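Local coordinates for mandelate racemase/muconate lactonizing enzyme (PDB 2QDD), which is of unknown function but, as a magnesium-binding member of the enolase superfamily, probably acts on a carboxylate substrate by proton abstraction, at residues L8-L13 with T36-D41; E130-V135 with A345-A350; G263-P268 with H292-G297. All blocks are in the same frame, centred on the assembly; numbering follows the deposited sequence.

Contact 1 of 3, residues L8-L13 with T36-D41; sequences LTVFHL and TYLRID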
# COMPACT_ATOMS: atom_id res chain seq x y z
N LEU A 8 -12.67 7.35 49.33
CA LEU A 8 -13.52 7.40 48.14
C LEU A 8 -14.95 7.05 48.51
O LEU A 8 -15.20 6.01 49.12
CB LEU A 8 -13.00 6.44 47.07
CG LEU A 8 -11.50 6.48 46.74
CD1 LEU A 8 -11.11 5.28 45.94
CD2 LEU A 8 -11.13 7.73 46.00
N THR A 9 -15.88 7.92 48.14
CA THR A 9 -17.29 7.70 48.45
C THR A 9 -18.12 7.70 47.18
O THR A 9 -18.02 8.61 46.35
CB THR A 9 -17.83 8.77 49.43
OG1 THR A 9 -16.91 8.95 50.51
CG2 THR A 9 -19.18 8.37 50.00
N VAL A 10 -18.95 6.67 47.04
CA VAL A 10 -19.70 6.41 45.82
C VAL A 10 -21.18 6.67 46.11
O VAL A 10 -21.72 6.20 47.11
CB VAL A 10 -19.48 4.94 45.36
CG1 VAL A 10 -20.27 4.62 44.10
CG2 VAL A 10 -18.01 4.68 45.14
N PHE A 11 -21.83 7.44 45.24
CA PHE A 11 -23.26 7.71 45.33
C PHE A 11 -23.93 7.20 44.06
O PHE A 11 -23.30 7.11 43.02
CB PHE A 11 -23.51 9.22 45.46
CG PHE A 11 -22.93 9.84 46.70
CD1 PHE A 11 -23.72 10.00 47.84
CD2 PHE A 11 -21.61 10.26 46.74
CE1 PHE A 11 -23.19 10.57 48.99
CE2 PHE A 11 -21.07 10.82 47.89
CZ PHE A 11 -21.86 10.98 49.02
N HIS A 12 -25.21 6.87 44.16
CA HIS A 12 -25.98 6.42 43.01
C HIS A 12 -27.22 7.30 42.80
O HIS A 12 -27.97 7.57 43.74
CB HIS A 12 -26.34 4.94 43.13
CG HIS A 12 -27.47 4.51 42.24
ND1 HIS A 12 -28.68 4.05 42.74
CD2 HIS A 12 -27.59 4.49 40.89
CE1 HIS A 12 -29.48 3.76 41.73
NE2 HIS A 12 -28.85 4.02 40.60
N LEU A 13 -27.41 7.75 41.57
CA LEU A 13 -28.44 8.72 41.25
C LEU A 13 -29.37 8.10 40.21
O LEU A 13 -28.91 7.58 39.19
CB LEU A 13 -27.81 10.01 40.70
CG LEU A 13 -27.19 11.04 41.66
CD1 LEU A 13 -25.80 10.63 42.16
CD2 LEU A 13 -27.10 12.40 40.99
N THR A 36 -23.41 7.59 38.50
CA THR A 36 -22.56 7.44 39.65
C THR A 36 -21.85 8.77 39.89
O THR A 36 -21.19 9.29 39.00
CB THR A 36 -21.52 6.32 39.42
OG1 THR A 36 -22.20 5.09 39.16
CG2 THR A 36 -20.63 6.14 40.64
N TYR A 37 -22.02 9.32 41.10
CA TYR A 37 -21.15 10.37 41.62
C TYR A 37 -20.06 9.77 42.49
O TYR A 37 -20.32 8.88 43.30
CB TYR A 37 -21.94 11.39 42.45
CG TYR A 37 -22.58 12.52 41.68
CD1 TYR A 37 -22.76 13.77 42.28
CD2 TYR A 37 -23.03 12.35 40.37
CE1 TYR A 37 -23.36 14.82 41.59
CE2 TYR A 37 -23.63 13.39 39.67
CZ TYR A 37 -23.79 14.63 40.29
OH TYR A 37 -24.39 15.66 39.61
N LEU A 38 -18.84 10.26 42.33
CA LEU A 38 -17.73 9.84 43.16
C LEU A 38 -17.12 11.05 43.86
O LEU A 38 -16.87 12.08 43.24
CB LEU A 38 -16.68 9.12 42.31
CG LEU A 38 -15.34 8.76 42.96
CD1 LEU A 38 -15.45 7.60 43.95
CD2 LEU A 38 -14.34 8.46 41.89
N ARG A 39 -16.91 10.92 45.17
CA ARG A 39 -16.22 11.94 45.96
C ARG A 39 -14.87 11.40 46.39
O ARG A 39 -14.80 10.32 46.97
CB ARG A 39 -17.05 12.32 47.20
CG ARG A 39 -16.34 13.27 48.16
CD ARG A 39 -17.18 13.65 49.35
NE ARG A 39 -17.37 12.55 50.29
CZ ARG A 39 -18.40 12.43 51.13
NH1 ARG A 39 -19.35 13.36 51.15
NH2 ARG A 39 -18.47 11.38 51.94
N ILE A 40 -13.82 12.14 46.09
CA ILE A 40 -12.47 11.80 46.55
C ILE A 40 -12.02 12.79 47.62
O ILE A 40 -11.87 13.99 47.34
CB ILE A 40 -11.43 11.79 45.38
CG1 ILE A 40 -11.88 10.83 44.27
CG2 ILE A 40 -10.05 11.43 45.91
CD1 ILE A 40 -10.78 10.46 43.28
N ASP A 41 -11.79 12.28 48.82
CA ASP A 41 -11.25 13.09 49.91
C ASP A 41 -9.75 12.88 50.03
O ASP A 41 -9.25 11.78 49.78
CB ASP A 41 -11.93 12.74 51.24
CG ASP A 41 -13.38 13.16 51.28
OD1 ASP A 41 -14.25 12.31 51.57
OD2 ASP A 41 -13.67 14.34 51.01
O HOH W 1 -14.82 10.32 49.93
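Thr9 OG1 has two polar partners: Arg39 NH2 donates to it over 3.2 Å in a bond bent to 140°, and water 1 sits 2.6 Å from the same OG1. The hydroxyl is tilted out of the guanidinium plane, whereas the water lies in that plane at its edge, near NE. Water 1 also lies within bonding distance of Arg39 O and Asp41 OD1, more acceptors than its two protons can serve at once. Asp41 OD1 forms a salt bridge with Arg39 NE; the other oxygen of Asp41 is held by Thr47. The Arg39 chain runs beside Thr9 and bends at its third torsion (chi3 71°), which brings the guanidinium over Thr9 and toward Phe11. Phe11 CZ then touches one guanidinium face from 4.0 Å above its plane, off centre, the two planes standing 85° apart. Next to it, Leu13 CD2 makes a CH-pi contact over a face of Tyr37, 4.1 Å from the ring centroid; the phenol OH is bonded to Thr299. With Arg39 cut back to an alanine, Thr9 OG1 would probably lose its NH2 donor and Asp41 its charged mate, and Phe11 CZ would have no guanidinium face to touch.

The backbones of Thr9 and Arg39 form a hydrogen-bonded antiparallel pair, with Arg39 N to Thr9 O at 2.8 Å. The other face is mainly aliphatic around Leu8, Val10, Leu38 and Ile40, and rests on helices 64-78 and 101-119. The hairpin of the N-terminal capping domain thus has a mainly aliphatic, helix-facing side, and a side where aromatic rings adjoin a charged, water-linked cluster around Arg39.

Contact 2 of 3, residues E130-V135 with A345-A350; sequences EAATPV and ATPPSA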
# COMPACT_ATOMS: atom_id res chain seq x y z
N GLU A 130 -7.18 30.19 26.87
CA GLU A 130 -6.98 31.59 27.25
C GLU A 130 -8.12 32.18 28.08
O GLU A 130 -7.91 33.12 28.85
CB GLU A 130 -6.73 32.48 26.03
CG GLU A 130 -7.83 32.48 24.96
CD GLU A 130 -7.81 33.73 24.08
OE1 GLU A 130 -8.32 33.66 22.95
OE2 GLU A 130 -7.27 34.78 24.52
N ALA A 131 -9.32 31.64 27.90
CA ALA A 131 -10.54 32.26 28.39
C ALA A 131 -11.59 31.19 28.63
O ALA A 131 -11.53 30.10 28.05
CB ALA A 131 -11.05 33.29 27.39
N ALA A 132 -12.56 31.50 29.49
CA ALA A 132 -13.80 30.73 29.58
C ALA A 132 -14.69 30.99 28.37
O ALA A 132 -15.69 31.72 28.46
CB ALA A 132 -14.54 31.06 30.88
N THR A 133 -14.30 30.41 27.24
CA THR A 133 -14.96 30.64 25.96
C THR A 133 -16.36 30.04 25.98
O THR A 133 -16.52 28.88 26.35
CB THR A 133 -14.12 30.04 24.79
OG1 THR A 133 -12.83 30.65 24.77
CG2 THR A 133 -14.80 30.27 23.45
N PRO A 134 -17.38 30.86 25.65
CA PRO A 134 -18.74 30.36 25.44
C PRO A 134 -18.83 29.40 24.26
O PRO A 134 -18.44 29.73 23.14
CB PRO A 134 -19.56 31.63 25.19
CG PRO A 134 -18.57 32.65 24.76
CD PRO A 134 -17.30 32.32 25.47
N VAL A 135 -19.35 28.20 24.52
CA VAL A 135 -19.35 27.12 23.55
C VAL A 135 -20.78 26.93 23.04
O VAL A 135 -21.69 26.75 23.84
CB VAL A 135 -18.80 25.79 24.17
CG1 VAL A 135 -18.86 24.64 23.16
CG2 VAL A 135 -17.36 25.98 24.64
N ALA A 345 -23.03 27.92 26.15
CA ALA A 345 -22.67 27.58 27.53
C ALA A 345 -21.23 27.92 27.85
O ALA A 345 -20.33 27.69 27.04
CB ALA A 345 -22.95 26.11 27.82
N THR A 346 -21.01 28.46 29.04
CA THR A 346 -19.71 28.96 29.48
C THR A 346 -19.31 28.08 30.66
O THR A 346 -20.15 27.80 31.52
CB THR A 346 -19.82 30.45 29.94
OG1 THR A 346 -20.34 31.25 28.87
CG2 THR A 346 -18.47 31.01 30.35
N PRO A 347 -18.04 27.62 30.70
CA PRO A 347 -17.58 26.91 31.89
C PRO A 347 -17.33 27.89 33.04
O PRO A 347 -17.07 29.06 32.78
CB PRO A 347 -16.27 26.27 31.42
CG PRO A 347 -15.76 27.18 30.36
CD PRO A 347 -16.98 27.73 29.67
N PRO A 348 -17.42 27.43 34.30
CA PRO A 348 -16.98 28.20 35.46
C PRO A 348 -15.50 28.60 35.43
O PRO A 348 -14.70 27.93 34.77
CB PRO A 348 -17.24 27.24 36.63
CG PRO A 348 -18.31 26.34 36.15
CD PRO A 348 -18.02 26.14 34.70
N SER A 349 -15.16 29.67 36.14
CA SER A 349 -13.77 30.11 36.28
C SER A 349 -13.22 29.94 37.70
O SER A 349 -12.06 30.27 37.96
CB SER A 349 -13.63 31.55 35.81
OG SER A 349 -13.88 31.64 34.42
N ALA A 350 -14.05 29.41 38.60
CA ALA A 350 -13.63 28.94 39.92
C ALA A 350 -12.53 27.87 39.79
O ALA A 350 -12.54 27.11 38.82
CB ALA A 350 -14.83 28.37 40.66
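The peptide carbonyls of Ala345 and Val135 are each met by an N-H that comes in tilted about 30° from the carbonyl plane, Val135 N approaching Ala345 O at 2.8 Å and Ala345 N approaching Val135 O at 2.9 Å. These two bonds make Val135 and Ala345 a hydrogen-bonded antiparallel pair. The puckered ring of Pro347 turns its CD and CG corner to the 130-135 segment, CD lying 3.5 Å from Thr133 O and CG 4.1 Å from Ala132 CB. Trp124, from the short helix 123-126, also touches Pro347, Ala132 and Ser349, while helix 300-311 packs against Pro347 through Leu307, His308 and Ala311.

Beyond the bridge the hydrogen bonding stops, although Pro134 and Thr346 still lie close, Pro134 offering CB to Thr346 OG1. From here small groups do the touching. Thr346 places its methyl, CG2, anti to the backbone N, and from there it reaches Ala132 O at 3.4 Å. Ala132 CB points across to Ser349 OG, 3.6 Å away, and also lies close to Pro347 O. Ala132 is itself the centre of an inverse gamma turn, closed by a weak bond from Thr133 N to Ala131 O, and this kink brings its methyl toward the opposite segment.

Pro347 has no N-H to give Thr133 O, where its CD lies instead, and the pairing ends. What remains is a single antiparallel bridge in the modified TIM barrel of the enolase superfamily, where the short strand 344-345 pairs with the first barrel strand, 135-141.

Contact 3 of 3, residues G263-P268 with H292-G297; sequences GVKIKP and HIEDVG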
# COMPACT_ATOMS: atom_id res chain seq x y z
N GLY A 263 -13.43 14.51 11.23
CA GLY A 263 -13.79 14.94 12.56
C GLY A 263 -14.05 13.76 13.47
O GLY A 263 -14.43 12.67 13.01
N VAL A 264 -13.84 13.98 14.77
CA VAL A 264 -14.27 13.04 15.81
C VAL A 264 -15.08 13.73 16.92
O VAL A 264 -14.91 14.93 17.17
CB VAL A 264 -13.08 12.23 16.44
CG1 VAL A 264 -12.26 11.52 15.36
CG2 VAL A 264 -12.18 13.13 17.31
N LYS A 265 -15.97 12.98 17.57
CA LYS A 265 -16.49 13.34 18.89
C LYS A 265 -15.57 12.80 19.97
O LYS A 265 -15.10 11.66 19.89
CB LYS A 265 -17.89 12.76 19.11
CG LYS A 265 -18.96 13.40 18.27
CD LYS A 265 -20.33 13.16 18.87
CE LYS A 265 -21.33 14.18 18.38
NZ LYS A 265 -22.73 13.76 18.63
N ILE A 266 -15.31 13.62 20.99
CA ILE A 266 -14.58 13.16 22.17
C ILE A 266 -15.49 13.17 23.40
O ILE A 266 -16.11 14.19 23.73
CB ILE A 266 -13.31 14.00 22.45
CG1 ILE A 266 -12.51 14.22 21.16
CG2 ILE A 266 -12.44 13.30 23.50
CD1 ILE A 266 -11.57 15.36 21.25
N LYS A 267 -15.58 12.01 24.05
CA LYS A 267 -16.44 11.83 25.22
C LYS A 267 -15.65 11.13 26.31
O LYS A 267 -15.29 9.97 26.14
CB LYS A 267 -17.69 11.03 24.85
CG LYS A 267 -18.58 11.71 23.83
CD LYS A 267 -19.87 10.98 23.65
CE LYS A 267 -20.50 11.39 22.34
NZ LYS A 267 -21.76 10.62 22.10
N PRO A 268 -15.39 11.83 27.43
CA PRO A 268 -14.57 11.32 28.54
C PRO A 268 -14.97 9.93 29.07
O PRO A 268 -14.10 9.12 29.34
CB PRO A 268 -14.77 12.38 29.63
CG PRO A 268 -15.08 13.62 28.90
CD PRO A 268 -15.87 13.20 27.70
N HIS A 292 -16.47 17.59 18.23
CA HIS A 292 -17.51 17.82 19.25
C HIS A 292 -17.00 17.28 20.57
O HIS A 292 -16.58 16.13 20.65
CB HIS A 292 -18.82 17.10 18.90
CG HIS A 292 -19.49 17.60 17.67
ND1 HIS A 292 -20.31 18.71 17.65
CD2 HIS A 292 -19.49 17.12 16.40
CE1 HIS A 292 -20.77 18.90 16.43
NE2 HIS A 292 -20.29 17.95 15.65
N ILE A 293 -17.02 18.10 21.61
CA ILE A 293 -16.55 17.68 22.93
C ILE A 293 -17.65 17.83 23.97
O ILE A 293 -18.08 18.94 24.30
CB ILE A 293 -15.24 18.39 23.35
CG1 ILE A 293 -14.13 18.15 22.30
CG2 ILE A 293 -14.81 17.93 24.73
CD1 ILE A 293 -12.78 18.78 22.62
N GLU A 294 -18.10 16.68 24.48
CA GLU A 294 -19.30 16.54 25.29
C GLU A 294 -19.14 15.26 26.10
O GLU A 294 -18.15 14.55 25.92
CB GLU A 294 -20.53 16.44 24.39
CG GLU A 294 -20.48 15.29 23.38
CD GLU A 294 -21.45 15.50 22.23
OE1 GLU A 294 -21.39 16.58 21.59
OE2 GLU A 294 -22.27 14.59 21.97
N ASP A 295 -20.07 14.93 26.99
CA ASP A 295 -20.06 13.59 27.55
C ASP A 295 -21.25 12.75 27.09
O ASP A 295 -22.13 13.24 26.37
CB ASP A 295 -19.85 13.58 29.07
CG ASP A 295 -19.07 12.34 29.56
OD1 ASP A 295 -18.75 12.25 30.76
OD2 ASP A 295 -18.79 11.44 28.73
N VAL A 296 -21.25 11.49 27.51
CA VAL A 296 -22.16 10.45 27.02
C VAL A 296 -23.57 10.68 27.58
O VAL A 296 -24.56 10.43 26.90
CB VAL A 296 -21.63 9.04 27.43
CG1 VAL A 296 -22.58 7.94 27.02
CG2 VAL A 296 -20.26 8.80 26.81
N GLY A 297 -23.63 11.18 28.81
CA GLY A 297 -24.90 11.55 29.42
C GLY A 297 -24.74 12.00 30.85
O GLY A 297 -23.62 12.07 31.37
O HOH W 2 -23.06 16.92 19.46
O HOH W 3 -23.02 12.76 23.87
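Glu294 carries its carboxylate between Lys265 of the neighbouring strand and Lys267 just beyond its end. OE2 forms a weak salt bridge with Lys265 NZ at 3.5 Å and takes a bond from water 3 at 2.7 Å; OE1 accepts from water 2 and weakly from Trp322 N. Lys267 NZ, at 4.0 Å from Glu294 OE2, is too far for a salt bridge, and water 3 links the two, accepting from NZ and donating also to Asp295 O. Both ammonium groups have stronger partners: Lys265 NZ pairs with Glu220, and Lys267 NZ with Asp243 and Tyr59 OH.

Backbone pairing is parallel. Ile266 N donates to His292 O at 2.8 Å and Glu294 N to Ile266 O at 3.3 Å, each nearly along the C=O axis; His292 N reaches Val264 O at 3.3 Å. His292 ND1 is bonded to Ala320 O. On the face toward helix 274-287, Ile266 CD1 meets Ile293 CD1 at 3.9 Å. Asp295 OD2 accepts from Asn269 N, at the start of helix 268-271.

Glu220 and Asp243 are magnesium ligands, and the lysines that pair with them thus border the metal site, consistent with a place in the active site at the C-terminal strand ends of an enolase-superfamily barrel.

Contacts 1 and 3 are buried, whereas contact 2 is partly exposed and lies toward the surface of the barrel domain. Contact 3 is the most central, its centre about 4 Å from the chain's centre, against 19 Å for contact 1 and 17 Å for contact 2. Contact 1 belongs to the antiparallel sheet of the N-terminal domain; contacts 2 and 3 belong to the same barrel sheet, at its antiparallel edge and at parallel neighbouring strands. Their chemistry follows: a hairpin in contact 1 with one face of rings and a charged, watered cluster, proline and methyl packing round one bridge in contact 2, and lysines, carboxylate and water beside the metal site in contact 3.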